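Long-range contacts in lipoprotein (Mycoplasma mycoides subsp. capri, PDB 7ADK), which is probably a surface-displayed serine-type protease of the chymotrypsin-like PA clan, of the kind with which mycoplasmas attack host antibodies: residues G263-S271 / A640-Q648; Y740-L748 / D802-L810. All blocks are in the same frame, centred on the assembly; numbering follows the deposited sequence.

Contact 1. Residues G263-S271 / A640-Q648; sequences GKGPSVVDS and AYKDFYLDQ
Y645 reaches S267 because its CG stands anti to its own carbonyl carbon (chi1 -66°), while in F644 CG lies between backbone N and carbonyl carbon (chi1 56°), bringing that ring beside K264. The Y645 hydroxyl donates to S267 O at 2.8 Å from OH to O. It comes from above the carbonyl plane, with a C=O...donor angle of 98°. F644 CD2 lies over one face of the Y645 ring, offset toward the rim; V269 N lies over the opposite face, and V269 CB is 3.8 Å from Y645 CE2. K264 CG approaches F644 CE2 obliquely at 3.7 Å, and its ammonium end pairs with E261. P266 O meets the F644 edge near the ring plane, 3.9 Å from CZ. Both segments are loops of what is probably a PA-clan peptidase, one leading toward strand 289-293, the other running from helix 603-606 to helix 651-655. An Asx turn shapes the second: D643 OD1 accepts from Y645 N at 3.2 Å. D643 OD2 packs against V269 CG2. D270 OD1 and D643 OD2 approach to 4.2 Å, probably unfavourable for two acidic groups; hydroxyls of Y673 on D270 OD2 and S663 on D643 OD2 probably ease it.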
loop_
_atom_site.group_PDB
_atom_site.type_symbol
_atom_site.label_atom_id
_atom_site.label_comp_id
_atom_site.label_asym_id
_atom_site.label_seq_id
_atom_site.Cartn_x
_atom_site.Cartn_y
_atom_site.Cartn_z
ATOM N N GLY B 263 -4.014 -16.673 5.806
ATOM C CA GLY B 263 -3.375 -16.240 4.555
ATOM C C GLY B 263 -2.481 -14.994 4.660
ATOM O O GLY B 263 -1.794 -14.645 3.712
ATOM N N LYS B 264 -2.470 -14.322 5.810
ATOM C CA LYS B 264 -1.561 -13.225 6.170
ATOM C C LYS B 264 -0.516 -13.670 7.210
ATOM O O LYS B 264 0.063 -12.838 7.898
ATOM C CB LYS B 264 -2.374 -12.007 6.637
ATOM C CG LYS B 264 -3.423 -11.552 5.617
ATOM C CD LYS B 264 -4.232 -10.363 6.135
ATOM C CE LYS B 264 -5.362 -10.040 5.152
ATOM N NZ LYS B 264 -6.219 -8.942 5.651
ATOM N N GLY B 265 -0.280 -14.980 7.351
ATOM C CA GLY B 265 0.810 -15.574 8.132
ATOM C C GLY B 265 2.227 -15.111 7.731
ATOM O O GLY B 265 3.051 -14.971 8.623
ATOM N N PRO B 266 2.545 -14.778 6.463
ATOM C CA PRO B 266 3.694 -13.935 6.128
ATOM C C PRO B 266 3.615 -12.556 6.810
ATOM O O PRO B 266 2.539 -11.980 6.908
ATOM C CB PRO B 266 3.659 -13.789 4.605
ATOM C CG PRO B 266 2.873 -14.999 4.133
ATOM C CD PRO B 266 1.867 -15.201 5.249
ATOM N N SER B 267 4.740 -11.985 7.234
ATOM C CA SER B 267 4.789 -10.805 8.127
ATOM C C SER B 267 3.984 -9.536 7.755
ATOM O O SER B 267 3.573 -9.311 6.617
ATOM C CB SER B 267 6.265 -10.442 8.304
ATOM O OG SER B 267 6.470 -9.233 8.981
ATOM N N VAL B 268 3.848 -8.620 8.725
ATOM C CA VAL B 268 3.667 -7.167 8.510
ATOM C C VAL B 268 4.791 -6.549 7.650
ATOM O O VAL B 268 5.735 -7.244 7.289
ATOM C CB VAL B 268 3.319 -6.481 9.854
ATOM C CG1 VAL B 268 4.494 -6.340 10.798
ATOM C CG2 VAL B 268 2.665 -5.108 9.715
ATOM N N VAL B 269 4.667 -5.280 7.237
ATOM C CA VAL B 269 5.359 -4.777 6.035
ATOM C C VAL B 269 5.953 -3.357 6.035
ATOM O O VAL B 269 6.865 -3.096 5.264
ATOM C CB VAL B 269 4.390 -4.896 4.865
ATOM C CG1 VAL B 269 3.251 -3.898 4.984
ATOM C CG2 VAL B 269 5.071 -4.634 3.536
ATOM N N ASP B 270 5.444 -2.400 6.807
ATOM C CA ASP B 270 5.928 -1.003 6.760
ATOM C C ASP B 270 6.171 -0.458 8.175
ATOM O O ASP B 270 6.461 0.715 8.332
ATOM C CB ASP B 270 4.971 -0.069 5.979
ATOM C CG ASP B 270 4.691 -0.316 4.481
ATOM O OD1 ASP B 270 5.633 -0.551 3.697
ATOM O OD2 ASP B 270 3.511 -0.186 4.071
ATOM N N SER B 271 6.020 -1.292 9.205
ATOM C CA SER B 271 5.948 -0.908 10.616
ATOM C C SER B 271 7.135 -1.460 11.404
ATOM O O SER B 271 7.646 -2.517 11.065
ATOM C CB SER B 271 4.629 -1.405 11.206
ATOM O OG SER B 271 4.462 -0.867 12.493
ATOM N N ALA B 640 7.153 -4.293 -4.128
ATOM C CA ALA B 640 5.843 -3.951 -3.582
ATOM C C ALA B 640 4.643 -4.613 -4.306
ATOM O O ALA B 640 3.503 -4.428 -3.891
ATOM C CB ALA B 640 5.751 -2.428 -3.539
ATOM N N TYR B 641 4.854 -5.412 -5.356
ATOM C CA TYR B 641 3.773 -5.997 -6.156
ATOM C C TYR B 641 2.834 -6.917 -5.355
ATOM O O TYR B 641 1.617 -6.852 -5.526
ATOM C CB TYR B 641 4.370 -6.720 -7.371
ATOM C CG TYR B 641 3.318 -7.253 -8.326
ATOM C CD1 TYR B 641 2.579 -6.360 -9.123
ATOM C CD2 TYR B 641 3.051 -8.634 -8.393
ATOM C CE1 TYR B 641 1.559 -6.839 -9.964
ATOM C CE2 TYR B 641 2.025 -9.118 -9.228
ATOM C CZ TYR B 641 1.269 -8.219 -10.007
ATOM O OH TYR B 641 0.256 -8.675 -10.788
ATOM N N LYS B 642 3.369 -7.730 -4.431
ATOM C CA LYS B 642 2.569 -8.613 -3.550
ATOM C C LYS B 642 2.327 -8.054 -2.139
ATOM O O LYS B 642 1.878 -8.766 -1.243
ATOM C CB LYS B 642 3.114 -10.051 -3.561
ATOM C CG LYS B 642 3.195 -10.603 -4.995
ATOM C CD LYS B 642 3.217 -12.134 -5.075
ATOM C CE LYS B 642 1.826 -12.733 -4.832
ATOM N NZ LYS B 642 1.850 -14.207 -4.976
ATOM N N ASP B 643 2.575 -6.765 -1.920
ATOM C CA ASP B 643 2.279 -6.065 -0.670
ATOM C C ASP B 643 0.766 -5.870 -0.481
ATOM O O ASP B 643 0.153 -4.959 -1.035
ATOM C CB ASP B 643 3.068 -4.745 -0.650
ATOM C CG ASP B 643 2.935 -3.929 0.636
ATOM O OD1 ASP B 643 2.000 -4.194 1.424
ATOM O OD2 ASP B 643 3.794 -3.043 0.839
ATOM N N PHE B 644 0.164 -6.763 0.302
ATOM C CA PHE B 644 -1.275 -6.858 0.546
ATOM C C PHE B 644 -1.824 -5.892 1.605
ATOM O O PHE B 644 -3.034 -5.847 1.827
ATOM C CB PHE B 644 -1.593 -8.313 0.905
ATOM C CG PHE B 644 -0.830 -8.897 2.077
ATOM C CD1 PHE B 644 0.332 -9.656 1.855
ATOM C CD2 PHE B 644 -1.320 -8.729 3.382
ATOM C CE1 PHE B 644 0.971 -10.287 2.931
ATOM C CE2 PHE B 644 -0.680 -9.363 4.452
ATOM C CZ PHE B 644 0.457 -10.150 4.225
ATOM N N TYR B 645 -0.971 -5.116 2.272
ATOM C CA TYR B 645 -1.409 -4.184 3.312
ATOM C C TYR B 645 -1.886 -2.843 2.760
ATOM O O TYR B 645 -2.623 -2.123 3.430
ATOM C CB TYR B 645 -0.273 -3.944 4.289
ATOM C CG TYR B 645 0.135 -5.150 5.097
ATOM C CD1 TYR B 645 -0.448 -5.335 6.356
ATOM C CD2 TYR B 645 1.082 -6.066 4.607
ATOM C CE1 TYR B 645 -0.115 -6.458 7.118
ATOM C CE2 TYR B 645 1.440 -7.174 5.383
ATOM C CZ TYR B 645 0.795 -7.394 6.611
ATOM O OH TYR B 645 1.027 -8.527 7.301
ATOM N N LEU B 646 -1.495 -2.510 1.528
ATOM C CA LEU B 646 -1.993 -1.359 0.780
ATOM C C LEU B 646 -3.508 -1.481 0.539
ATOM O O LEU B 646 -3.969 -2.489 -0.001
ATOM C CB LEU B 646 -1.232 -1.265 -0.551
ATOM C CG LEU B 646 0.271 -0.984 -0.412
ATOM C CD1 LEU B 646 0.976 -1.231 -1.735
ATOM C CD2 LEU B 646 0.537 0.459 -0.010
ATOM N N ASP B 647 -4.300 -0.477 0.919
ATOM C CA ASP B 647 -5.734 -0.449 0.617
ATOM C C ASP B 647 -5.979 -0.295 -0.892
ATOM O O ASP B 647 -5.223 0.389 -1.578
ATOM C CB ASP B 647 -6.454 0.654 1.403
ATOM C CG ASP B 647 -7.962 0.678 1.130
ATOM O OD1 ASP B 647 -8.577 -0.402 1.013
ATOM O OD2 ASP B 647 -8.521 1.773 0.948
ATOM N N GLN B 648 -7.072 -0.860 -1.407
ATOM C CA GLN B 648 -7.470 -0.755 -2.812
ATOM C C GLN B 648 -7.558 0.701 -3.302
ATOM O O GLN B 648 -7.332 0.964 -4.481
ATOM C CB GLN B 648 -8.798 -1.508 -3.003
ATOM C CG GLN B 648 -9.372 -1.383 -4.416
ATOM C CD GLN B 648 -10.481 -2.367 -4.737
ATOM O OE1 GLN B 648 -11.020 -3.061 -3.889
ATOM N NE2 GLN B 648 -10.865 -2.486 -5.979
#

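Contact 2. Residues Y740-L748 / D802-L810; sequences YFNYGLEIL and DYKLGQYDL
Y743 and Y808 link the segments through their hydroxyls, each meeting a backbone atom. Y743 OH donates to L805 O in a weak bond, 2.6 Å between OH and O; Y743 CG is anti to the backbone N (chi1 175°), which swings the ring out toward the loop at L805. Y808 OH, in the reverse role, accepts from L745 N at 3.1 Å from N to OH, with an N-H...O angle of 141° and the donor near the ring plane at its edge; it has a further hydrogen bond outside the two segments. The same hydroxyl lies 3.4 Å from G744 CA, where the glycine has no side chain to intervene. Y803 OH packs 3.8 Å from Y743 CE1, but its polar partner is D714 OD2 on strand 712-714. S791 OG satisfies G806 O, and D817 takes the N-H of Q807. Among these polar groups, L805 CD1 rests 3.9 Å from G744 C, while L805 CD2 meets L745 CD1 at 4.2 Å. The Y743 backbone is bonded to F537 on a neighbouring strand. Strands 737-747 and 807-809 both pair antiparallel with 783-792; Y808 ties 807-809 to L745, and Y743, where 737-747 is interrupted, reaches the loop leading into 807-809, an arrangement consistent with a chymotrypsin-like beta barrel of the PA clan.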
loop_
_atom_site.group_PDB
_atom_site.type_symbol
_atom_site.label_atom_id
_atom_site.label_comp_id
_atom_site.label_asym_id
_atom_site.label_seq_id
_atom_site.Cartn_x
_atom_site.Cartn_y
_atom_site.Cartn_z
ATOM N N TYR B 740 25.969 -26.237 -8.697
ATOM C CA TYR B 740 26.113 -26.556 -7.278
ATOM C C TYR B 740 24.776 -26.917 -6.609
ATOM O O TYR B 740 23.777 -26.244 -6.815
ATOM C CB TYR B 740 26.739 -25.365 -6.543
ATOM C CG TYR B 740 28.040 -24.776 -7.061
ATOM C CD1 TYR B 740 29.264 -25.099 -6.450
ATOM C CD2 TYR B 740 28.029 -23.834 -8.102
ATOM C CE1 TYR B 740 30.458 -24.493 -6.875
ATOM C CE2 TYR B 740 29.222 -23.229 -8.532
ATOM C CZ TYR B 740 30.441 -23.540 -7.907
ATOM O OH TYR B 740 31.594 -22.920 -8.257
ATOM N N PHE B 741 24.755 -27.959 -5.785
ATOM C CA PHE B 741 23.631 -28.263 -4.891
ATOM C C PHE B 741 23.651 -27.390 -3.629
ATOM O O PHE B 741 24.707 -27.097 -3.078
ATOM C CB PHE B 741 23.674 -29.723 -4.456
ATOM C CG PHE B 741 23.460 -30.710 -5.571
ATOM C CD1 PHE B 741 22.172 -30.922 -6.072
ATOM C CD2 PHE B 741 24.553 -31.395 -6.127
ATOM C CE1 PHE B 741 21.963 -31.837 -7.112
ATOM C CE2 PHE B 741 24.343 -32.311 -7.160
ATOM C CZ PHE B 741 23.049 -32.542 -7.646
ATOM N N ASN B 742 22.480 -27.060 -3.091
ATOM C CA ASN B 742 22.351 -26.399 -1.795
ATOM C C ASN B 742 22.775 -27.337 -0.643
ATOM O O ASN B 742 22.346 -28.486 -0.550
ATOM C CB ASN B 742 20.907 -25.917 -1.611
ATOM C CG ASN B 742 20.641 -24.506 -2.086
ATOM O OD1 ASN B 742 20.557 -23.583 -1.296
ATOM N ND2 ASN B 742 20.443 -24.279 -3.357
ATOM N N TYR B 743 23.598 -26.832 0.268
ATOM C CA TYR B 743 24.220 -27.535 1.381
ATOM C C TYR B 743 24.355 -26.662 2.642
ATOM O O TYR B 743 24.402 -25.434 2.570
ATOM C CB TYR B 743 25.591 -28.035 0.906
ATOM C CG TYR B 743 26.411 -28.684 1.995
ATOM C CD1 TYR B 743 26.159 -30.004 2.393
ATOM C CD2 TYR B 743 27.363 -27.929 2.692
ATOM C CE1 TYR B 743 26.851 -30.573 3.470
ATOM C CE2 TYR B 743 28.041 -28.482 3.781
ATOM C CZ TYR B 743 27.802 -29.813 4.159
ATOM O OH TYR B 743 28.541 -30.365 5.144
ATOM N N GLY B 744 24.471 -27.290 3.808
ATOM C CA GLY B 744 24.765 -26.663 5.097
ATOM C C GLY B 744 23.627 -26.746 6.111
ATOM O O GLY B 744 22.560 -27.289 5.824
ATOM N N LEU B 745 23.863 -26.227 7.315
ATOM C CA LEU B 745 22.830 -26.071 8.338
ATOM C C LEU B 745 21.906 -24.920 7.938
ATOM O O LEU B 745 22.391 -23.848 7.575
ATOM C CB LEU B 745 23.498 -25.839 9.703
ATOM C CG LEU B 745 22.535 -25.539 10.867
ATOM C CD1 LEU B 745 21.623 -26.709 11.173
ATOM C CD2 LEU B 745 23.327 -25.228 12.125
ATOM N N GLU B 746 20.597 -25.106 8.023
ATOM C CA GLU B 746 19.620 -24.087 7.656
ATOM C C GLU B 746 18.431 -24.006 8.617
ATOM O O GLU B 746 18.130 -24.935 9.361
ATOM C CB GLU B 746 19.159 -24.247 6.199
ATOM C CG GLU B 746 20.295 -24.064 5.191
ATOM C CD GLU B 746 19.864 -23.817 3.744
ATOM O OE1 GLU B 746 18.667 -23.862 3.415
ATOM O OE2 GLU B 746 20.751 -23.615 2.892
ATOM N N ILE B 747 17.787 -22.843 8.601
ATOM C CA ILE B 747 16.776 -22.377 9.547
ATOM C C ILE B 747 15.471 -22.062 8.812
ATOM O O ILE B 747 15.515 -21.555 7.695
ATOM C CB ILE B 747 17.323 -21.129 10.263
ATOM C CG1 ILE B 747 18.660 -21.368 10.994
ATOM C CG2 ILE B 747 16.304 -20.514 11.208
ATOM C CD1 ILE B 747 18.645 -22.432 12.074
ATOM N N LEU B 748 14.326 -22.348 9.429
ATOM C CA LEU B 748 12.993 -21.982 8.942
ATOM C C LEU B 748 12.359 -20.896 9.848
ATOM O O LEU B 748 11.749 -21.226 10.864
ATOM C CB LEU B 748 12.073 -23.213 8.813
ATOM C CG LEU B 748 12.398 -24.278 7.751
ATOM C CD1 LEU B 748 12.521 -23.662 6.368
ATOM C CD2 LEU B 748 13.635 -25.125 8.020
ATOM N N ASP B 802 28.429 -42.860 5.077
ATOM C CA ASP B 802 29.592 -42.042 5.474
ATOM C C ASP B 802 29.248 -40.539 5.660
ATOM O O ASP B 802 30.116 -39.726 5.986
ATOM C CB ASP B 802 30.721 -42.246 4.451
ATOM C CG ASP B 802 32.093 -41.736 4.914
ATOM O OD1 ASP B 802 32.417 -41.846 6.118
ATOM O OD2 ASP B 802 32.887 -41.275 4.062
ATOM N N TYR B 803 27.991 -40.138 5.459
ATOM C CA TYR B 803 27.542 -38.742 5.511
ATOM C C TYR B 803 27.405 -38.169 6.933
ATOM O O TYR B 803 26.975 -38.834 7.873
ATOM C CB TYR B 803 26.219 -38.606 4.772
ATOM C CG TYR B 803 25.679 -37.192 4.728
ATOM C CD1 TYR B 803 26.289 -36.251 3.887
ATOM C CD2 TYR B 803 24.610 -36.810 5.571
ATOM C CE1 TYR B 803 25.865 -34.914 3.914
ATOM C CE2 TYR B 803 24.180 -35.479 5.584
ATOM C CZ TYR B 803 24.824 -34.524 4.776
ATOM O OH TYR B 803 24.454 -33.225 4.826
ATOM N N LYS B 804 27.682 -36.867 7.055
ATOM C CA LYS B 804 27.595 -36.037 8.258
ATOM C C LYS B 804 27.234 -34.598 7.870
ATOM O O LYS B 804 27.546 -34.179 6.765
ATOM C CB LYS B 804 28.909 -36.151 9.044
ATOM C CG LYS B 804 30.215 -35.910 8.256
ATOM C CD LYS B 804 31.411 -36.586 8.940
ATOM C CE LYS B 804 31.402 -38.112 8.728
ATOM N NZ LYS B 804 32.246 -38.835 9.701
ATOM N N LEU B 805 26.599 -33.833 8.763
ATOM C CA LEU B 805 26.203 -32.443 8.461
ATOM C C LEU B 805 27.423 -31.541 8.194
ATOM O O LEU B 805 27.324 -30.578 7.442
ATOM C CB LEU B 805 25.291 -31.892 9.577
ATOM C CG LEU B 805 25.083 -30.359 9.603
ATOM C CD1 LEU B 805 24.365 -29.825 8.375
ATOM C CD2 LEU B 805 24.256 -29.957 10.807
ATOM N N GLY B 806 28.583 -31.851 8.764
ATOM C CA GLY B 806 29.806 -31.073 8.609
ATOM C C GLY B 806 29.890 -29.881 9.555
ATOM O O GLY B 806 28.965 -29.078 9.663
ATOM N N GLN B 807 31.037 -29.732 10.212
ATOM C CA GLN B 807 31.324 -28.624 11.119
ATOM C C GLN B 807 32.150 -27.552 10.405
ATOM O O GLN B 807 33.239 -27.816 9.898
ATOM C CB GLN B 807 32.052 -29.185 12.340
ATOM C CG GLN B 807 32.408 -28.107 13.365
ATOM C CD GLN B 807 33.462 -28.604 14.319
ATOM O OE1 GLN B 807 34.642 -28.407 14.093
ATOM N NE2 GLN B 807 33.103 -29.289 15.373
ATOM N N TYR B 808 31.640 -26.327 10.383
ATOM C CA TYR B 808 32.206 -25.235 9.613
ATOM C C TYR B 808 31.830 -23.871 10.191
ATOM O O TYR B 808 30.789 -23.704 10.813
ATOM C CB TYR B 808 31.776 -25.368 8.139
ATOM C CG TYR B 808 30.318 -25.109 7.817
ATOM C CD1 TYR B 808 29.403 -26.169 7.718
ATOM C CD2 TYR B 808 29.887 -23.798 7.563
ATOM C CE1 TYR B 808 28.060 -25.914 7.404
ATOM C CE2 TYR B 808 28.547 -23.539 7.264
ATOM C CZ TYR B 808 27.625 -24.592 7.198
ATOM O OH TYR B 808 26.311 -24.340 6.975
ATOM N N ASP B 809 32.651 -22.867 9.919
ATOM C CA ASP B 809 32.301 -21.463 10.078
ATOM C C ASP B 809 32.784 -20.707 8.841
ATOM O O ASP B 809 33.978 -20.698 8.551
ATOM C CB ASP B 809 32.895 -20.954 11.391
ATOM C CG ASP B 809 32.474 -19.531 11.752
ATOM O OD1 ASP B 809 32.282 -18.705 10.835
ATOM O OD2 ASP B 809 32.364 -19.261 12.966
ATOM N N LEU B 810 31.869 -20.126 8.072
ATOM C CA LEU B 810 32.192 -19.439 6.819
ATOM C C LEU B 810 32.464 -17.931 6.974
ATOM O O LEU B 810 32.764 -17.264 5.991
ATOM C CB LEU B 810 31.277 -19.886 5.657
ATOM C CG LEU B 810 29.765 -19.951 5.867
ATOM C CD1 LEU B 810 29.212 -18.562 6.081
ATOM C CD2 LEU B 810 29.093 -20.599 4.676
#

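How the contacts relate
From the N terminus, 263-271 comes first, in the loop between helix 220-226 and strand 289-293. Contact 1 returns to it at 640-648, closing a loop of 368 intervening residues that carries most of the ten-strand antiparallel sheet as well as strands 535-537 and 594-595 of the mixed sheet. The chain then passes helix 651-655 and strands 712-714 and 727-730 before contact 2 opens at 740-748. Its loop is far shorter, 53 residues without helix, and includes strands 761-765, 769-778 and 783-792. The loops neither nest nor cross. The contacts' centres lie 33 Å apart on opposite sides of the chain's centre: contact 1 joins two loops, contact 2 two strand regions of the mixed sheet.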